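Long-range contact in FTT_1639c (Francisella tularensis subsp. tularensis, PDB 7KZW), which is of unknown function but is a beta-rich domain, the larger C-terminal part of a protein predicted to carry a transmembrane helix: residues K17-C29 with L85-K99. The protein carries 3 engineered substitutions. Numbering follows the deposited sequence.
Engineered in segment 17-29: Met20 (natural residue Leu), Met25 (natural residue Ile).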
loop_
_atom_site.group_PDB
_atom_site.type_symbol
_atom_site.label_atom_id
_atom_site.label_comp_id
_atom_site.label_asym_id
_atom_site.label_seq_id
_atom_site.Cartn_x
_atom_site.Cartn_y
_atom_site.Cartn_z
ATOM N N LYS A 17 7.115 -17.858 -6.978
ATOM C CA LYS A 17 6.560 -18.822 -7.919
ATOM C C LYS A 17 5.918 -19.998 -7.175
ATOM O O LYS A 17 4.857 -20.491 -7.569
ATOM C CB LYS A 17 7.675 -19.286 -8.881
ATOM C CG LYS A 17 7.220 -20.221 -9.986
ATOM C CD LYS A 17 8.389 -20.834 -10.768
ATOM C CE LYS A 17 8.405 -20.239 -12.188
ATOM N NZ LYS A 17 8.343 -21.259 -13.300
ATOM N N LYS A 18 6.506 -20.414 -6.053
ATOM C CA LYS A 18 6.020 -21.604 -5.346
ATOM C C LYS A 18 4.605 -21.390 -4.821
ATOM O O LYS A 18 3.758 -22.293 -4.877
ATOM C CB LYS A 18 6.978 -21.890 -4.185
ATOM C CG LYS A 18 6.580 -23.060 -3.286
ATOM C CD LYS A 18 7.281 -22.952 -1.930
ATOM C CE LYS A 18 8.799 -22.891 -2.108
ATOM N NZ LYS A 18 9.575 -23.148 -0.847
ATOM N N ASN A 19 4.324 -20.184 -4.352
ATOM C CA ASN A 19 3.045 -19.836 -3.753
ATOM C C ASN A 19 2.149 -19.058 -4.706
ATOM O O ASN A 19 1.010 -18.764 -4.348
ATOM C CB ASN A 19 3.291 -19.045 -2.460
ATOM C CG ASN A 19 4.144 -19.829 -1.466
ATOM O OD1 ASN A 19 3.918 -21.021 -1.258
ATOM N ND2 ASN A 19 5.149 -19.179 -0.884
HETATM N N MSE A 20 2.593 -18.827 -5.942
HETATM C CA MSE A 20 1.960 -17.905 -6.879
HETATM C C MSE A 20 1.412 -16.624 -6.173
HETATM O O MSE A 20 0.230 -16.239 -6.285
HETATM C CB MSE A 20 0.927 -18.609 -7.813
HETATM C CG MSE A 20 1.651 -19.487 -9.010
HETATM SE SE MSE A 20 0.277 -20.306 -10.046
HETATM C CE MSE A 20 1.405 -21.333 -11.269
ATOM N N THR A 21 2.304 -15.946 -5.455
ATOM C CA THR A 21 2.005 -14.669 -4.817
ATOM C C THR A 21 2.917 -13.601 -5.400
ATOM O O THR A 21 3.991 -13.890 -5.939
ATOM C CB THR A 21 2.243 -14.685 -3.329
ATOM O OG1 THR A 21 3.586 -15.111 -3.082
ATOM C CG2 THR A 21 1.277 -15.663 -2.637
ATOM N N ALA A 22 2.468 -12.358 -5.304
ATOM C CA ALA A 22 3.302 -11.222 -5.670
ATOM C C ALA A 22 2.840 -10.035 -4.849
ATOM O O ALA A 22 1.721 -10.029 -4.298
ATOM C CB ALA A 22 3.308 -10.925 -7.176
ATOM N N TYR A 23 3.699 -9.016 -4.767
ATOM C CA TYR A 23 3.319 -7.867 -3.972
ATOM C C TYR A 23 3.982 -6.601 -4.463
ATOM O O TYR A 23 5.008 -6.602 -5.174
ATOM C CB TYR A 23 3.624 -8.082 -2.483
ATOM C CG TYR A 23 5.091 -8.019 -2.208
ATOM C CD1 TYR A 23 5.697 -6.806 -1.862
ATOM C CD2 TYR A 23 5.902 -9.145 -2.345
ATOM C CE1 TYR A 23 7.064 -6.746 -1.621
ATOM C CE2 TYR A 23 7.314 -9.071 -2.136
ATOM C CZ TYR A 23 7.854 -7.859 -1.777
ATOM O OH TYR A 23 9.229 -7.751 -1.525
ATOM N N ASN A 24 3.362 -5.481 -4.089
ATOM C CA ASN A 24 3.967 -4.144 -4.158
ATOM C C ASN A 24 3.857 -3.556 -2.757
ATOM O O ASN A 24 2.766 -3.586 -2.140
ATOM C CB ASN A 24 3.204 -3.192 -5.096
ATOM C CG ASN A 24 3.525 -3.344 -6.597
ATOM O OD1 ASN A 24 3.104 -2.495 -7.385
ATOM N ND2 ASN A 24 4.362 -4.341 -6.994
HETATM N N MSE A 25 4.948 -2.997 -2.235
HETATM C CA MSE A 25 4.934 -2.310 -0.948
HETATM C C MSE A 25 5.075 -0.816 -1.207
HETATM O O MSE A 25 6.042 -0.410 -1.854
HETATM C CB MSE A 25 6.125 -2.792 -0.111
HETATM C CG MSE A 25 6.169 -2.236 1.283
HETATM SE SE MSE A 25 4.788 -2.937 2.411
HETATM C CE MSE A 25 5.518 -4.679 2.778
ATOM N N PHE A 26 4.126 -0.035 -0.699
ATOM C CA PHE A 26 4.139 1.413 -0.846
ATOM C C PHE A 26 4.504 2.065 0.468
ATOM O O PHE A 26 4.058 1.602 1.543
ATOM C CB PHE A 26 2.774 1.912 -1.298
ATOM C CG PHE A 26 2.336 1.311 -2.602
ATOM C CD1 PHE A 26 2.873 1.772 -3.778
ATOM C CD2 PHE A 26 1.445 0.250 -2.651
ATOM C CE1 PHE A 26 2.498 1.227 -5.006
ATOM C CE2 PHE A 26 1.053 -0.303 -3.859
ATOM C CZ PHE A 26 1.584 0.172 -5.031
ATOM N N GLY A 27 5.286 3.136 0.408
ATOM C CA GLY A 27 5.700 3.845 1.603
ATOM C C GLY A 27 6.862 4.768 1.273
ATOM O O GLY A 27 7.087 5.092 0.112
ATOM N N PHE A 28 7.629 5.123 2.303
ATOM C CA PHE A 28 8.652 6.158 2.155
ATOM C C PHE A 28 10.022 5.627 2.564
ATOM O O PHE A 28 10.143 4.670 3.336
ATOM C CB PHE A 28 8.316 7.385 3.018
ATOM C CG PHE A 28 6.975 7.980 2.690
ATOM C CD1 PHE A 28 6.857 8.872 1.637
ATOM C CD2 PHE A 28 5.833 7.659 3.442
ATOM C CE1 PHE A 28 5.633 9.409 1.266
ATOM C CE2 PHE A 28 4.592 8.223 3.108
ATOM C CZ PHE A 28 4.503 9.110 2.017
ATOM N N CYS A 29 11.065 6.293 2.082
ATOM C CA CYS A 29 12.449 6.027 2.472
ATOM C C CYS A 29 13.163 7.317 2.890
ATOM O O CYS A 29 12.545 8.360 3.134
ATOM C CB CYS A 29 13.122 5.277 1.318
ATOM S SG CYS A 29 13.314 6.249 -0.194
ATOM N N LEU A 85 2.112 4.406 9.394
ATOM C CA LEU A 85 3.338 3.868 8.830
ATOM C C LEU A 85 3.977 2.863 9.783
ATOM O O LEU A 85 4.085 3.114 10.992
ATOM C CB LEU A 85 4.327 5.009 8.620
ATOM C CG LEU A 85 3.981 5.970 7.485
ATOM C CD1 LEU A 85 4.943 7.143 7.530
ATOM C CD2 LEU A 85 4.097 5.235 6.114
ATOM N N SER A 86 4.472 1.761 9.223
ATOM C CA SER A 86 5.241 0.811 10.034
ATOM C C SER A 86 6.581 1.419 10.421
ATOM O O SER A 86 6.983 2.500 9.958
ATOM C CB SER A 86 5.520 -0.471 9.253
ATOM O OG SER A 86 6.528 -0.216 8.271
ATOM N N GLY A 87 7.333 0.683 11.228
ATOM C CA GLY A 87 8.616 1.207 11.620
ATOM C C GLY A 87 9.627 1.334 10.496
ATOM O O GLY A 87 10.619 2.081 10.648
ATOM N N ARG A 88 9.427 0.635 9.395
ATOM C CA ARG A 88 10.221 0.775 8.183
ATOM C C ARG A 88 9.548 1.692 7.184
ATOM O O ARG A 88 9.837 1.636 5.984
ATOM C CB ARG A 88 10.501 -0.584 7.556
ATOM C CG ARG A 88 11.434 -1.451 8.360
ATOM C CD ARG A 88 11.933 -2.655 7.542
ATOM N NE ARG A 88 10.877 -3.286 6.739
ATOM C CZ ARG A 88 10.212 -4.364 7.144
ATOM N NH1 ARG A 88 10.522 -4.904 8.317
ATOM N NH2 ARG A 88 9.247 -4.902 6.394
ATOM N N ASN A 89 8.611 2.517 7.663
ATOM C CA ASN A 89 7.934 3.529 6.851
ATOM C C ASN A 89 7.134 2.943 5.696
ATOM O O ASN A 89 6.976 3.569 4.642
ATOM C CB ASN A 89 8.884 4.647 6.422
ATOM C CG ASN A 89 9.358 5.411 7.603
ATOM O OD1 ASN A 89 8.574 5.938 8.356
ATOM N ND2 ASN A 89 10.681 5.407 7.815
ATOM N N GLU A 90 6.595 1.749 5.913
ATOM C CA GLU A 90 5.663 1.148 4.953
ATOM C C GLU A 90 4.229 1.568 5.278
ATOM O O GLU A 90 3.824 1.605 6.469
ATOM C CB GLU A 90 5.759 -0.355 5.040
ATOM C CG GLU A 90 7.188 -0.888 4.760
ATOM C CD GLU A 90 7.354 -2.336 5.136
ATOM O OE1 GLU A 90 6.674 -2.786 6.081
ATOM O OE2 GLU A 90 8.161 -3.020 4.473
ATOM N N LEU A 91 3.463 1.933 4.236
ATOM C CA LEU A 91 2.060 2.298 4.418
ATOM C C LEU A 91 1.124 1.164 3.993
ATOM O O LEU A 91 0.134 0.883 4.672
ATOM C CB LEU A 91 1.715 3.596 3.664
ATOM C CG LEU A 91 0.319 4.101 4.050
ATOM C CD1 LEU A 91 0.259 4.686 5.505
ATOM C CD2 LEU A 91 -0.065 5.198 3.052
ATOM N N LEU A 92 1.348 0.592 2.791
ATOM C CA LEU A 92 0.402 -0.369 2.236
ATOM C C LEU A 92 1.178 -1.486 1.593
ATOM O O LEU A 92 2.072 -1.226 0.785
ATOM C CB LEU A 92 -0.435 0.272 1.129
ATOM C CG LEU A 92 -1.346 1.411 1.509
ATOM C CD1 LEU A 92 -1.981 2.028 0.192
ATOM C CD2 LEU A 92 -2.494 0.967 2.441
ATOM N N LYS A 93 0.758 -2.725 1.860
ATOM C CA LYS A 93 1.234 -3.873 1.077
ATOM C C LYS A 93 0.094 -4.370 0.207
ATOM O O LYS A 93 -0.943 -4.811 0.714
ATOM C CB LYS A 93 1.668 -5.011 1.973
ATOM C CG LYS A 93 2.354 -6.096 1.144
ATOM C CD LYS A 93 2.761 -7.231 2.095
ATOM C CE LYS A 93 3.487 -8.342 1.304
ATOM N NZ LYS A 93 3.894 -9.498 2.189
ATOM N N LEU A 94 0.233 -4.288 -1.106
ATOM C CA LEU A 94 -0.781 -4.816 -2.040
ATOM C C LEU A 94 -0.302 -6.190 -2.474
ATOM O O LEU A 94 0.813 -6.322 -2.990
ATOM C CB LEU A 94 -0.884 -3.907 -3.253
ATOM C CG LEU A 94 -1.860 -4.396 -4.334
ATOM C CD1 LEU A 94 -3.262 -4.614 -3.817
ATOM C CD2 LEU A 94 -1.825 -3.397 -5.491
ATOM N N GLU A 95 -1.104 -7.219 -2.186
ATOM C CA GLU A 95 -0.714 -8.616 -2.428
ATOM C C GLU A 95 -1.669 -9.244 -3.425
ATOM O O GLU A 95 -2.871 -8.928 -3.431
ATOM C CB GLU A 95 -0.888 -9.461 -1.138
ATOM C CG GLU A 95 0.032 -9.069 -0.028
ATOM C CD GLU A 95 -0.075 -10.023 1.156
ATOM O OE1 GLU A 95 -1.113 -10.714 1.301
ATOM O OE2 GLU A 95 0.873 -10.072 1.935
ATOM N N CYS A 96 -1.143 -10.016 -4.272
ATOM C CA CYS A 96 -2.012 -10.909 -5.142
ATOM C C CYS A 96 -1.671 -12.430 -4.950
ATOM O O CYS A 96 -0.554 -12.830 -4.538
ATOM C CB CYS A 96 -1.848 -10.497 -6.604
ATOM S SG CYS A 96 -0.197 -10.800 -7.306
ATOM N N LYS A 97 -2.694 -13.214 -5.106
ATOM C CA LYS A 97 -2.521 -14.644 -4.922
ATOM C C LYS A 97 -3.206 -15.354 -6.071
ATOM O O LYS A 97 -4.423 -15.198 -6.244
ATOM C CB LYS A 97 -3.137 -15.087 -3.586
ATOM C CG LYS A 97 -3.218 -16.582 -3.359
ATOM C CD LYS A 97 -1.883 -17.148 -2.980
ATOM C CE LYS A 97 -2.084 -18.559 -2.395
ATOM N NZ LYS A 97 -0.781 -19.276 -2.281
ATOM N N GLY A 98 -2.470 -16.208 -6.779
ATOM C CA GLY A 98 -3.065 -17.040 -7.814
ATOM C C GLY A 98 -2.625 -16.621 -9.203
ATOM O O GLY A 98 -2.339 -15.445 -9.475
ATOM N N LYS A 99 -2.596 -17.606 -10.114
ATOM C CA LYS A 99 -2.114 -17.390 -11.479
ATOM C C LYS A 99 -2.800 -16.224 -12.154
ATOM O O LYS A 99 -2.149 -15.445 -12.872
ATOM C CB LYS A 99 -2.286 -18.695 -12.298
ATOM C CG LYS A 99 -1.754 -18.638 -13.736
ATOM C CD LYS A 99 -2.538 -19.622 -14.689
ATOM C CE LYS A 99 -2.469 -19.097 -16.151
ATOM N NZ LYS A 99 -3.800 -18.584 -16.690
HETATM O O HOH W 1 11.733 2.612 4.005
#
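The carbonyl O of Phe26 accepts two backbone bonds at once, from Leu91 N at 2.8 Å in the carbonyl plane and from Leu92 N at 3.1 Å, tilted out of that plane. Two successive residues thus face one, and Leu91 is the extra residue of a classic beta bulge. Beyond it the pairing moves on by one, and Phe28 N reaches Asn89 O in the turn Ser86-Asn89, where a water also donates to both Phe28 O and Arg88 O.

On the other side of the bulge, Ala22 and Asn24 each form a reciprocal pair of backbone bonds, with Cys96 and Leu94. At the far end Gly98 N meets O of the engineered selenomethionine Met20 at 2.7 Å, and Lys97, bent at chi2 (77°), returns its NZ to a lone pair of Asn19 O at 2.8 Å.

The two faces differ. On one, the engineered selenomethionine Met25, bent at chi2 and chi3, lays SE against Lys93 CB (3.8 Å) and CE beside Glu90 OE2 (3.6 Å). The extended Lys93 continues past it, setting CE 3.8 Å from Tyr23 CB, and its NZ forms a salt bridge with Glu95 OE2, its hydrogen bond weak. On the buried face, Phe26 presents its ring edge to Leu94 CB (CE2 at 4.1 Å), and Tyr105 of strand 102-111 touches both side chains.

At 155° between directions, strands 21-27 and 90-97 are antiparallel neighbours between 6-16 and 60-65; their contact with 102-111, three and four places away in strand order, is consistent with a mixed sheet curling over a hydrophobic core.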